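Local coordinates for protein chitin deacetylase 1 (Bombyx mori, PDB 5ZNT) that removes acetyl groups from the N-acetylglucosamine residues of chitin, a zinc-dependent hydrolysis that yields chitosan and acetate, at residues S86-T91 against H96-H101; E90-G95 against I137-V142; E54-I59 against A74-S79; F44-N49 against I103-D108. All blocks are in the same frame, centred on the assembly; numbering follows the deposited sequence.

Interaction 1. Residues S86-T91 against H96-H101; sequences SAVQET and HEIAVH. With ZN (zinc ion), chain C; NAG (2-acetamido-2-deoxy-beta-D-glucopyranose), chain B.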
# COMPACT_ATOMS: atom_id res chain seq x y z
N SER A 86 -11.53 -13.74 -7.90
CA SER A 86 -10.96 -15.02 -7.45
C SER A 86 -9.47 -14.88 -7.20
O SER A 86 -8.93 -15.50 -6.28
CB SER A 86 -11.19 -16.11 -8.50
OG SER A 86 -12.57 -16.34 -8.62
N ALA A 87 -8.79 -14.11 -8.06
CA ALA A 87 -7.36 -13.90 -7.89
C ALA A 87 -7.08 -13.05 -6.66
O ALA A 87 -6.12 -13.31 -5.93
CB ALA A 87 -6.77 -13.25 -9.15
N VAL A 88 -7.88 -12.00 -6.45
CA VAL A 88 -7.78 -11.20 -5.23
C VAL A 88 -7.93 -12.12 -4.01
O VAL A 88 -7.16 -12.04 -3.05
CB VAL A 88 -8.84 -10.08 -5.23
CG1 VAL A 88 -8.94 -9.43 -3.89
CG2 VAL A 88 -8.53 -8.99 -6.32
N GLN A 89 -8.92 -13.00 -4.05
CA GLN A 89 -9.17 -13.92 -2.95
C GLN A 89 -7.98 -14.84 -2.71
O GLN A 89 -7.61 -15.10 -1.56
CB GLN A 89 -10.42 -14.75 -3.25
CG GLN A 89 -10.79 -15.76 -2.15
CD GLN A 89 -12.07 -16.51 -2.50
OE1 GLN A 89 -12.40 -16.72 -3.67
NE2 GLN A 89 -12.80 -16.93 -1.48
N GLU A 90 -7.36 -15.32 -3.78
CA GLU A 90 -6.24 -16.23 -3.64
C GLU A 90 -5.00 -15.50 -3.11
O GLU A 90 -4.27 -16.02 -2.26
CB GLU A 90 -5.96 -16.90 -4.98
CG GLU A 90 -4.76 -17.82 -4.99
CD GLU A 90 -4.98 -19.10 -4.17
OE1 GLU A 90 -4.01 -19.89 -4.10
OE2 GLU A 90 -6.09 -19.32 -3.60
N THR A 91 -4.77 -14.29 -3.62
CA THR A 91 -3.70 -13.45 -3.10
C THR A 91 -3.85 -13.22 -1.60
O THR A 91 -2.87 -13.29 -0.85
CB THR A 91 -3.72 -12.12 -3.87
OG1 THR A 91 -3.44 -12.38 -5.25
CG2 THR A 91 -2.73 -11.10 -3.31
N HIS A 96 -1.00 -12.10 1.46
CA HIS A 96 -0.78 -10.71 1.08
C HIS A 96 -1.97 -9.86 1.50
O HIS A 96 -3.09 -10.35 1.66
CB HIS A 96 -0.52 -10.61 -0.42
CG HIS A 96 0.59 -11.49 -0.88
ND1 HIS A 96 1.92 -11.19 -0.65
CD2 HIS A 96 0.58 -12.68 -1.53
CE1 HIS A 96 2.68 -12.15 -1.15
NE2 HIS A 96 1.89 -13.07 -1.68
N GLU A 97 -1.71 -8.58 1.70
CA GLU A 97 -2.75 -7.67 2.16
C GLU A 97 -3.50 -7.10 0.96
O GLU A 97 -2.89 -6.76 -0.05
CB GLU A 97 -2.14 -6.53 2.98
CG GLU A 97 -3.18 -5.48 3.37
CD GLU A 97 -2.66 -4.42 4.33
OE1 GLU A 97 -1.49 -4.52 4.76
OE2 GLU A 97 -3.44 -3.49 4.67
N ILE A 98 -4.82 -7.00 1.08
CA ILE A 98 -5.66 -6.39 0.05
C ILE A 98 -6.16 -5.06 0.61
O ILE A 98 -6.75 -5.03 1.69
CB ILE A 98 -6.85 -7.28 -0.34
CG1 ILE A 98 -6.35 -8.62 -0.86
CG2 ILE A 98 -7.74 -6.56 -1.38
CD1 ILE A 98 -5.46 -8.52 -2.11
N ALA A 99 -5.91 -3.98 -0.13
CA ALA A 99 -6.36 -2.64 0.24
C ALA A 99 -7.11 -2.04 -0.95
O ALA A 99 -7.14 -2.63 -2.03
CB ALA A 99 -5.17 -1.73 0.64
N VAL A 100 -7.74 -0.86 -0.77
CA VAL A 100 -8.61 -0.33 -1.83
C VAL A 100 -7.93 0.83 -2.53
O VAL A 100 -7.21 1.64 -1.92
CB VAL A 100 -10.00 0.09 -1.32
CG1 VAL A 100 -10.68 -1.08 -0.59
CG2 VAL A 100 -9.95 1.34 -0.45
N HIS A 101 -8.20 0.93 -3.83
CA HIS A 101 -7.66 1.92 -4.74
C HIS A 101 -8.79 2.50 -5.60
O HIS A 101 -8.56 2.90 -6.75
CB HIS A 101 -6.56 1.28 -5.60
CG HIS A 101 -5.72 2.25 -6.38
ND1 HIS A 101 -5.20 3.41 -5.84
CD2 HIS A 101 -5.24 2.19 -7.65
CE1 HIS A 101 -4.47 4.03 -6.75
NE2 HIS A 101 -4.48 3.31 -7.86
ZN ZN C . -3.67 3.58 -9.79
C1 NAG B . -9.01 -15.38 -12.45
C2 NAG B . -8.51 -16.11 -13.68
C3 NAG B . -8.55 -17.62 -13.42
C4 NAG B . -7.82 -17.96 -12.12
C5 NAG B . -8.27 -17.05 -10.99
C6 NAG B . -7.44 -17.20 -9.73
C7 NAG B . -9.10 -14.66 -15.59
C8 NAG B . -9.94 -14.55 -16.83
N2 NAG B . -9.27 -15.78 -14.88
O3 NAG B . -7.96 -18.26 -14.54
O4 NAG B . -8.23 -19.23 -11.64
O5 NAG B . -8.18 -15.67 -11.38
O6 NAG B . -6.06 -17.04 -10.01
O7 NAG B . -8.33 -13.76 -15.23
O HOH W 1 -1.60 3.84 -8.85
O HOH W 2 -3.02 5.72 -9.25
O HOH W 3 -2.64 3.82 -11.66

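Interaction 2. Residues E90-G95 against I137-V142; sequences ETHRKG and ITDNSV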
# COMPACT_ATOMS: atom_id res chain seq x y z
N GLU A 90 -7.36 -15.32 -3.78
CA GLU A 90 -6.24 -16.23 -3.64
C GLU A 90 -5.00 -15.50 -3.11
O GLU A 90 -4.27 -16.02 -2.26
CB GLU A 90 -5.96 -16.90 -4.98
CG GLU A 90 -4.76 -17.82 -4.99
CD GLU A 90 -4.98 -19.10 -4.17
OE1 GLU A 90 -4.01 -19.89 -4.10
OE2 GLU A 90 -6.09 -19.32 -3.60
N THR A 91 -4.77 -14.29 -3.62
CA THR A 91 -3.70 -13.45 -3.10
C THR A 91 -3.85 -13.22 -1.60
O THR A 91 -2.87 -13.29 -0.85
CB THR A 91 -3.72 -12.12 -3.87
OG1 THR A 91 -3.44 -12.38 -5.25
CG2 THR A 91 -2.73 -11.10 -3.31
N HIS A 92 -5.08 -12.94 -1.15
CA HIS A 92 -5.36 -12.76 0.27
C HIS A 92 -5.15 -14.07 1.03
O HIS A 92 -4.54 -14.09 2.10
CB HIS A 92 -6.79 -12.25 0.42
CG HIS A 92 -7.17 -11.85 1.82
ND1 HIS A 92 -7.72 -12.72 2.73
CD2 HIS A 92 -7.12 -10.65 2.44
CE1 HIS A 92 -7.98 -12.09 3.85
NE2 HIS A 92 -7.63 -10.82 3.71
N ARG A 93 -5.63 -15.19 0.46
CA ARG A 93 -5.45 -16.49 1.11
C ARG A 93 -3.98 -16.79 1.33
O ARG A 93 -3.60 -17.37 2.35
CB ARG A 93 -6.10 -17.61 0.27
CG ARG A 93 -6.08 -18.99 0.95
CD ARG A 93 -6.64 -20.07 0.07
NE ARG A 93 -5.72 -20.44 -1.01
CZ ARG A 93 -4.74 -21.33 -0.89
NH1 ARG A 93 -4.53 -21.95 0.27
NH2 ARG A 93 -3.96 -21.60 -1.94
N LYS A 94 -3.12 -16.37 0.38
CA LYS A 94 -1.68 -16.58 0.49
C LYS A 94 -1.01 -15.62 1.46
O LYS A 94 0.20 -15.71 1.64
CB LYS A 94 -1.02 -16.45 -0.89
CG LYS A 94 -1.30 -17.65 -1.82
CD LYS A 94 -0.62 -18.89 -1.29
CE LYS A 94 -0.65 -20.00 -2.33
NZ LYS A 94 0.33 -21.09 -2.00
N GLY A 95 -1.75 -14.71 2.08
CA GLY A 95 -1.21 -13.87 3.14
C GLY A 95 -0.79 -12.48 2.72
O GLY A 95 -0.24 -11.74 3.55
N ILE A 137 -14.09 -12.08 1.61
CA ILE A 137 -13.18 -11.75 2.69
C ILE A 137 -14.04 -11.30 3.85
O ILE A 137 -14.79 -10.32 3.75
CB ILE A 137 -12.17 -10.68 2.26
CG1 ILE A 137 -11.25 -11.28 1.17
CG2 ILE A 137 -11.37 -10.16 3.49
CD1 ILE A 137 -10.29 -10.27 0.52
N THR A 138 -14.00 -12.06 4.95
CA THR A 138 -14.91 -11.85 6.06
C THR A 138 -14.22 -11.44 7.35
O THR A 138 -14.91 -11.23 8.35
CB THR A 138 -15.72 -13.14 6.31
OG1 THR A 138 -14.82 -14.23 6.50
CG2 THR A 138 -16.62 -13.46 5.10
N ASP A 139 -12.90 -11.29 7.36
CA ASP A 139 -12.18 -11.02 8.60
C ASP A 139 -11.87 -9.54 8.80
O ASP A 139 -11.00 -9.22 9.61
CB ASP A 139 -10.90 -11.85 8.64
CG ASP A 139 -9.92 -11.48 7.53
OD1 ASP A 139 -10.29 -10.68 6.63
OD2 ASP A 139 -8.77 -11.97 7.58
N ASN A 140 -12.53 -8.65 8.06
CA ASN A 140 -12.36 -7.19 8.20
C ASN A 140 -10.90 -6.73 8.05
O ASN A 140 -10.48 -5.75 8.67
CB ASN A 140 -12.93 -6.71 9.54
CG ASN A 140 -14.39 -7.06 9.68
OD1 ASN A 140 -14.76 -7.86 10.53
ND2 ASN A 140 -15.22 -6.49 8.82
N SER A 141 -10.14 -7.42 7.20
CA SER A 141 -8.73 -7.11 6.98
C SER A 141 -8.47 -6.19 5.78
O SER A 141 -7.31 -5.83 5.54
CB SER A 141 -7.94 -8.40 6.82
OG SER A 141 -8.39 -9.16 5.71
N VAL A 142 -9.50 -5.78 5.05
CA VAL A 142 -9.36 -4.77 4.00
C VAL A 142 -9.50 -3.40 4.68
O VAL A 142 -10.60 -2.95 4.97
CB VAL A 142 -10.41 -4.97 2.90
CG1 VAL A 142 -10.29 -3.89 1.81
CG2 VAL A 142 -10.30 -6.40 2.30

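Interaction 3. Residues E54-I59 against A74-S79; sequences ELYKEI and ATYFVS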
# COMPACT_ATOMS: atom_id res chain seq x y z
N GLU A 54 0.50 -14.08 -13.34
CA GLU A 54 1.72 -14.88 -13.47
C GLU A 54 2.95 -14.13 -12.97
O GLU A 54 3.86 -14.75 -12.42
CB GLU A 54 1.91 -15.31 -14.93
CG GLU A 54 0.94 -16.39 -15.39
CD GLU A 54 1.11 -17.69 -14.62
OE1 GLU A 54 2.20 -18.31 -14.74
OE2 GLU A 54 0.16 -18.08 -13.89
N LEU A 55 3.02 -12.82 -13.19
CA LEU A 55 4.11 -12.05 -12.61
C LEU A 55 4.15 -12.22 -11.09
O LEU A 55 5.23 -12.43 -10.51
CB LEU A 55 3.98 -10.57 -12.98
CG LEU A 55 4.95 -9.66 -12.22
CD1 LEU A 55 6.36 -9.77 -12.79
CD2 LEU A 55 4.49 -8.22 -12.23
N TYR A 56 3.00 -12.12 -10.43
CA TYR A 56 3.01 -12.22 -8.97
C TYR A 56 3.44 -13.61 -8.52
O TYR A 56 4.08 -13.75 -7.47
CB TYR A 56 1.65 -11.84 -8.40
CG TYR A 56 1.28 -10.39 -8.66
CD1 TYR A 56 2.23 -9.37 -8.55
CD2 TYR A 56 -0.01 -10.03 -9.05
CE1 TYR A 56 1.89 -8.03 -8.79
CE2 TYR A 56 -0.35 -8.70 -9.31
CZ TYR A 56 0.61 -7.70 -9.17
OH TYR A 56 0.28 -6.38 -9.40
N LYS A 57 3.15 -14.65 -9.32
CA LYS A 57 3.61 -16.00 -8.97
C LYS A 57 5.12 -16.11 -9.08
O LYS A 57 5.75 -16.81 -8.28
CB LYS A 57 2.94 -17.05 -9.87
CG LYS A 57 1.54 -17.40 -9.44
CD LYS A 57 0.86 -18.33 -10.45
CE LYS A 57 -0.66 -18.35 -10.23
NZ LYS A 57 -1.37 -19.15 -11.26
N GLU A 58 5.71 -15.44 -10.07
CA GLU A 58 7.16 -15.47 -10.23
C GLU A 58 7.85 -14.79 -9.06
O GLU A 58 8.87 -15.28 -8.57
CB GLU A 58 7.56 -14.80 -11.55
CG GLU A 58 9.04 -14.70 -11.77
CD GLU A 58 9.42 -14.25 -13.20
OE1 GLU A 58 8.51 -14.02 -14.04
OE2 GLU A 58 10.64 -14.13 -13.46
N ILE A 59 7.32 -13.65 -8.61
CA ILE A 59 7.92 -12.93 -7.48
C ILE A 59 7.69 -13.69 -6.18
O ILE A 59 8.63 -13.97 -5.43
CB ILE A 59 7.35 -11.50 -7.38
CG1 ILE A 59 7.64 -10.71 -8.66
CG2 ILE A 59 7.94 -10.82 -6.15
CD1 ILE A 59 6.88 -9.38 -8.77
N ALA A 74 3.37 -8.77 0.45
CA ALA A 74 3.19 -7.48 -0.21
C ALA A 74 1.76 -6.99 0.03
O ALA A 74 0.91 -7.70 0.58
CB ALA A 74 3.51 -7.58 -1.72
N THR A 75 1.50 -5.74 -0.36
CA THR A 75 0.20 -5.09 -0.21
C THR A 75 -0.31 -4.69 -1.59
O THR A 75 0.44 -4.09 -2.35
CB THR A 75 0.30 -3.85 0.70
OG1 THR A 75 0.90 -4.21 1.96
CG2 THR A 75 -1.08 -3.23 0.95
N TYR A 76 -1.57 -4.99 -1.89
CA TYR A 76 -2.16 -4.72 -3.20
C TYR A 76 -3.24 -3.66 -3.01
O TYR A 76 -4.21 -3.89 -2.28
CB TYR A 76 -2.77 -5.98 -3.81
CG TYR A 76 -1.72 -6.99 -4.21
CD1 TYR A 76 -1.13 -7.81 -3.25
CD2 TYR A 76 -1.29 -7.09 -5.52
CE1 TYR A 76 -0.15 -8.73 -3.60
CE2 TYR A 76 -0.32 -8.02 -5.89
CZ TYR A 76 0.23 -8.84 -4.93
OH TYR A 76 1.19 -9.75 -5.29
N PHE A 77 -3.03 -2.49 -3.63
CA PHE A 77 -4.06 -1.45 -3.64
C PHE A 77 -4.89 -1.67 -4.90
O PHE A 77 -4.47 -1.32 -6.01
CB PHE A 77 -3.43 -0.06 -3.59
CG PHE A 77 -2.81 0.26 -2.25
CD1 PHE A 77 -3.60 0.69 -1.20
CD2 PHE A 77 -1.45 0.08 -2.05
CE1 PHE A 77 -3.03 0.95 0.05
CE2 PHE A 77 -0.88 0.35 -0.82
CZ PHE A 77 -1.67 0.78 0.22
N VAL A 78 -6.07 -2.25 -4.73
CA VAL A 78 -6.82 -2.85 -5.83
C VAL A 78 -7.88 -1.88 -6.29
O VAL A 78 -8.65 -1.37 -5.48
CB VAL A 78 -7.45 -4.19 -5.40
CG1 VAL A 78 -8.26 -4.80 -6.57
CG2 VAL A 78 -6.32 -5.17 -4.96
N SER A 79 -7.92 -1.62 -7.61
CA SER A 79 -9.01 -0.88 -8.23
C SER A 79 -9.95 -1.88 -8.91
O SER A 79 -9.54 -2.98 -9.29
CB SER A 79 -8.47 0.14 -9.25
OG SER A 79 -7.69 -0.52 -10.26

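Interaction 4. Residues F44-N49 against I103-D108; sequences FDDAIN and ITHNDD. With ZN (zinc ion), chain C.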
# COMPACT_ATOMS: atom_id res chain seq x y z
N PHE A 44 1.61 -2.94 -4.91
CA PHE A 44 1.18 -2.93 -6.30
C PHE A 44 -0.18 -2.25 -6.41
O PHE A 44 -1.10 -2.57 -5.65
CB PHE A 44 1.08 -4.36 -6.85
CG PHE A 44 2.38 -5.09 -6.83
CD1 PHE A 44 3.35 -4.83 -7.80
CD2 PHE A 44 2.67 -5.99 -5.81
CE1 PHE A 44 4.58 -5.49 -7.75
CE2 PHE A 44 3.89 -6.66 -5.78
CZ PHE A 44 4.83 -6.41 -6.76
N ASP A 45 -0.30 -1.34 -7.36
CA ASP A 45 -1.57 -0.69 -7.53
C ASP A 45 -2.31 -1.35 -8.66
O ASP A 45 -1.76 -2.14 -9.46
CB ASP A 45 -1.39 0.81 -7.67
CG ASP A 45 -0.92 1.47 -6.39
OD1 ASP A 45 -0.66 0.75 -5.41
OD2 ASP A 45 -0.81 2.72 -6.39
N ASP A 46 -3.57 -0.98 -8.69
CA ASP A 46 -4.51 -1.17 -9.77
C ASP A 46 -4.78 -2.65 -9.98
O ASP A 46 -4.38 -3.41 -9.22
CB ASP A 46 -4.03 -0.67 -11.17
CG ASP A 46 -3.53 0.78 -11.22
OD1 ASP A 46 -3.76 1.50 -10.28
OD2 ASP A 46 -2.91 1.11 -12.28
N ALA A 47 -5.54 -2.99 -10.99
CA ALA A 47 -6.21 -4.28 -11.12
C ALA A 47 -5.35 -5.52 -10.93
O ALA A 47 -4.22 -5.50 -11.20
CB ALA A 47 -6.99 -4.35 -12.42
N ILE A 48 -5.95 -6.57 -10.45
CA ILE A 48 -5.29 -7.83 -10.37
C ILE A 48 -6.04 -8.70 -11.37
O ILE A 48 -7.18 -8.93 -11.21
CB ILE A 48 -5.35 -8.48 -8.98
CG1 ILE A 48 -4.60 -7.64 -7.98
CG2 ILE A 48 -4.83 -9.88 -9.07
CD1 ILE A 48 -4.54 -8.24 -6.64
N ASN A 49 -5.37 -9.19 -12.39
CA ASN A 49 -6.05 -10.01 -13.41
C ASN A 49 -4.98 -10.72 -14.22
O ASN A 49 -3.80 -10.72 -13.85
CB ASN A 49 -6.98 -9.15 -14.30
CG ASN A 49 -6.26 -8.02 -15.01
OD1 ASN A 49 -5.08 -8.12 -15.33
ND2 ASN A 49 -6.98 -6.95 -15.31
N ILE A 103 -13.26 2.45 -6.85
CA ILE A 103 -14.05 1.74 -7.86
C ILE A 103 -13.71 2.23 -9.26
O ILE A 103 -13.39 1.43 -10.15
CB ILE A 103 -15.56 1.92 -7.57
CG1 ILE A 103 -15.94 1.13 -6.31
CG2 ILE A 103 -16.39 1.51 -8.83
CD1 ILE A 103 -17.42 1.32 -5.88
N THR A 104 -13.75 3.54 -9.48
CA THR A 104 -13.66 4.07 -10.84
C THR A 104 -12.24 4.37 -11.30
O THR A 104 -12.01 4.40 -12.51
CB THR A 104 -14.47 5.37 -10.99
OG1 THR A 104 -13.80 6.43 -10.31
CG2 THR A 104 -15.89 5.22 -10.44
N HIS A 105 -11.30 4.61 -10.38
CA HIS A 105 -9.97 5.12 -10.76
C HIS A 105 -10.10 6.32 -11.71
O HIS A 105 -9.35 6.47 -12.68
CB HIS A 105 -9.11 4.02 -11.39
CG HIS A 105 -7.64 4.21 -11.19
ND1 HIS A 105 -6.88 5.08 -11.96
CD2 HIS A 105 -6.78 3.64 -10.31
CE1 HIS A 105 -5.62 5.02 -11.57
NE2 HIS A 105 -5.53 4.17 -10.56
N ASN A 106 -11.11 7.15 -11.44
CA ASN A 106 -11.39 8.38 -12.18
C ASN A 106 -10.11 9.14 -12.49
O ASN A 106 -9.37 9.51 -11.57
CB ASN A 106 -12.33 9.25 -11.33
CG ASN A 106 -12.92 10.43 -12.10
OD1 ASN A 106 -12.31 10.93 -13.03
ND2 ASN A 106 -14.10 10.87 -11.69
N ASP A 107 -9.83 9.37 -13.77
CA ASP A 107 -8.56 9.98 -14.16
C ASP A 107 -8.61 11.50 -14.14
O ASP A 107 -7.61 12.13 -14.51
CB ASP A 107 -8.09 9.48 -15.53
CG ASP A 107 -9.04 9.86 -16.66
OD1 ASP A 107 -10.10 10.48 -16.42
OD2 ASP A 107 -8.71 9.51 -17.81
N ASP A 108 -9.72 12.08 -13.71
CA ASP A 108 -9.84 13.53 -13.52
C ASP A 108 -9.27 13.87 -12.14
O ASP A 108 -9.94 13.70 -11.12
CB ASP A 108 -11.29 13.95 -13.65
CG ASP A 108 -11.46 15.45 -13.66
OD1 ASP A 108 -10.45 16.16 -13.46
OD2 ASP A 108 -12.60 15.91 -13.87
ZN ZN C . -3.67 3.58 -9.79
O HOH W 1 -1.60 3.84 -8.85
O HOH W 3 -2.64 3.82 -11.66
O HOH W 2 -3.02 5.72 -9.25

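Interaction 1. Residues S86-T91 against H96-H101
Thr91 and Val88, on helix 85-93, pack against His96 and Ile98 where the chain returns to the sheet, forming the helix-to-second-strand half of a beta-alpha-beta unit (strand 75-78, helix 85-93, strand 97-100) in the deacetylase domain. His96 comes first. Its backbone N donates to Thr91 O at 3.2 Å, a bent bond (147° at the hydrogen) and the wider of the two that end the helix; it ties the turn leading into the strand to the helix. Beside it, His96 CB rests on Thr91 CG2, 3.7 Å away, while His96 ND1 is hydrogen-bonded to the backbone N of Ala74.

Next inward is Ile98, whose branched, wholly apolar side chain suits the buried helix-sheet interface. Its CD1 meets Thr91 CG2 at 3.9 Å and Val88 CG1 at 4.0 Å. Thr91 uses its two branches separately: with chi1 at -63° its methyl lies anti to the backbone N and faces the strand, while OG1 turns back to Ala87 O, 2.9 Å away. Thr91 N binds that same carbonyl from the opposite face. A serine here would lack the methyl, and would probably leave a gap between the helix and the side chains of His96 and Ile98.

Beyond Ala99 and Val100 the segment reaches the metal: His101 ND1 is hydrogen-bonded to Arg146 O, and His101 NE2 binds the zinc ion at 2.1 Å.

Interaction 2. Residues E90-G95 against I137-V142
A hydrogen bond from a histidine ring to a serine hydroxyl, backed by a CH-pi contact, joins His92 in the last turn of helix 85-93 to Ser141 and Ile137 in the loop between helix 117-134 and strand 144-145. The contact is partly buried and lies away from the zinc.

The histidine uses its face and its edge for different partners. With CG anti to the backbone N (chi1 -172°), the ring reaches out from the helix to the loop. Ile137 CD1 sits over one face, 3.9 Å from the ring centroid and displaced toward the rim, and Ile137 CG2 comes within 3.8 Å of His92 NE2. A long branched aliphatic chain is well suited to cover a flat ring in this way.

At the edge, His92 NE2 donates to Ser141 OG at 2.7 Å, nearly straight (160°) and in the ring plane. The serine passes the interaction on: as it accepts from the histidine, Ser141 OG donates to Asp139 OD1 at 2.6 Å. A hydroxyl that can both accept and donate is what this relay needs. Asp139 OD2 also approaches the ring edge, 3.8 Å from His92 CE1, and the nearby carboxylate would probably polarise the hydroxyl and the ring.

On the helix side, Arg93 forms a salt bridge to Glu90, side-on, NE and NH2 each taking one carboxylate oxygen. The helix then ends with Gly95 at positive phi, where a side chain would jam against the preceding carbonyl O; Gly95 N to His92 O at 2.9 Å and the wider bond from His96 N to Thr91 O together make a Schellman motif.

Interaction 3. Residues E54-I59 against A74-S79
Tyr76 drives the edge of its ring into the face of Tyr56, giving a T-shaped (edge-to-face) pair with planes 87° apart and centroids 4.8 Å apart. The leading atom is Tyr76 CE2, which stands 3.4 Å above the Tyr56 ring plane, over its centre. The Tyr76 hydroxyl does not stop short of the partner: OH passes across the same ring and lies 3.4 Å from Tyr56 CG, and the two side chains run alongside in opposing senses. In Tyr56 the ring is set beside the backbone N (chi1 -65°), which brings it off helix 53-59 with a broad face turned to the strand.

The pair belongs to the beta-alpha-beta unit made of strand 38-45, helix 53-59 and strand 75-78, and packs the helix on the sheet. Large aromatic rings suit the task because the backbones stand well apart, 10.0 Å between Tyr56 CA and Ala74 CA. An alanine in place of Tyr56 would take away the face on which Tyr76 rests, and is likely to leave that ring freer to shift in the core. Phe44, from strand 38-45, meets both tyrosine rings, making a cluster of three aromatics between helix and sheet.

Interaction 4. Residues F44-N49 against I103-D108
Asp46 and His105 meet through a shared zinc ion, which links the loop just after strand 38-45 to the loop that precedes helix 109-113. Metal bonds carry the contact. Asp46 OD1 and His105 NE2 each bind zinc at 2.1 Å, and His101 NE2 completes the Asp-His-His triad of the carbohydrate esterase 4 family; the sequences Thr-Phe-Asp-Asp and His-Ser-Ile-Thr-His around these residues are its familiar motifs. Asp46 OD1 and His105 NE2 lie 3.2 Å apart, brought together as ligands of one metal and not as a hydrogen-bonded pair. Carboxylate and imidazole stand almost perpendicular, their planes 85° apart. Asp46 binds through OD1 alone, OD2 staying 3.6 Å from the zinc ion.

Hydrogen bonds from zinc-bound waters form a second group. Three waters fill the remaining positions on the metal. One, 2.1 Å from the zinc ion, donates to Asp46 OD2 at 2.8 Å, so that both oxygens of this carboxylate are used. Another donates to Asp45 OD2, also at 2.8 Å, while Asp45 OD1 makes a salt bridge to Arg146.

Side-chain-to-backbone bonds shape the loop. Thr104 OG1 accepts from Asn106 N at 3.0 Å in an ST turn, and Asn106 OD1 accepts from Asp108 N at 2.9 Å in an Asx turn. The first turn spans His105 and the second follows it; short polar side chains can fold back onto the backbone in this way.

With protein atoms on three positions and waters on three, the zinc keeps sites that can exchange, consistent with a metal that receives the substrate's acetamido group and activates water.

In the fold
All four contacts belong to the catalytic deacetylase part of a longer protein. Interactions 3 and 1 are successive beta-alpha-beta packings on one parallel sheet, with centres 8 Å apart; their strands are joined by probable backbone bonds such as Ala99 N to Tyr76 O, 2.7 Å. Interaction 2 begins on the same helix as interaction 1, with centres 6 Å apart, and fastens its end to a distant loop. Asp46 and His101 follow strands 38-45 and 97-100, and His105 comes from the loop beyond, so interactions 1 and 4 converge on one metal; interactions 2 and 4 lie 19 Å apart between centres. The opposite end of interaction 1, at Ser86 and Ala87, touches the glycan on Asn84.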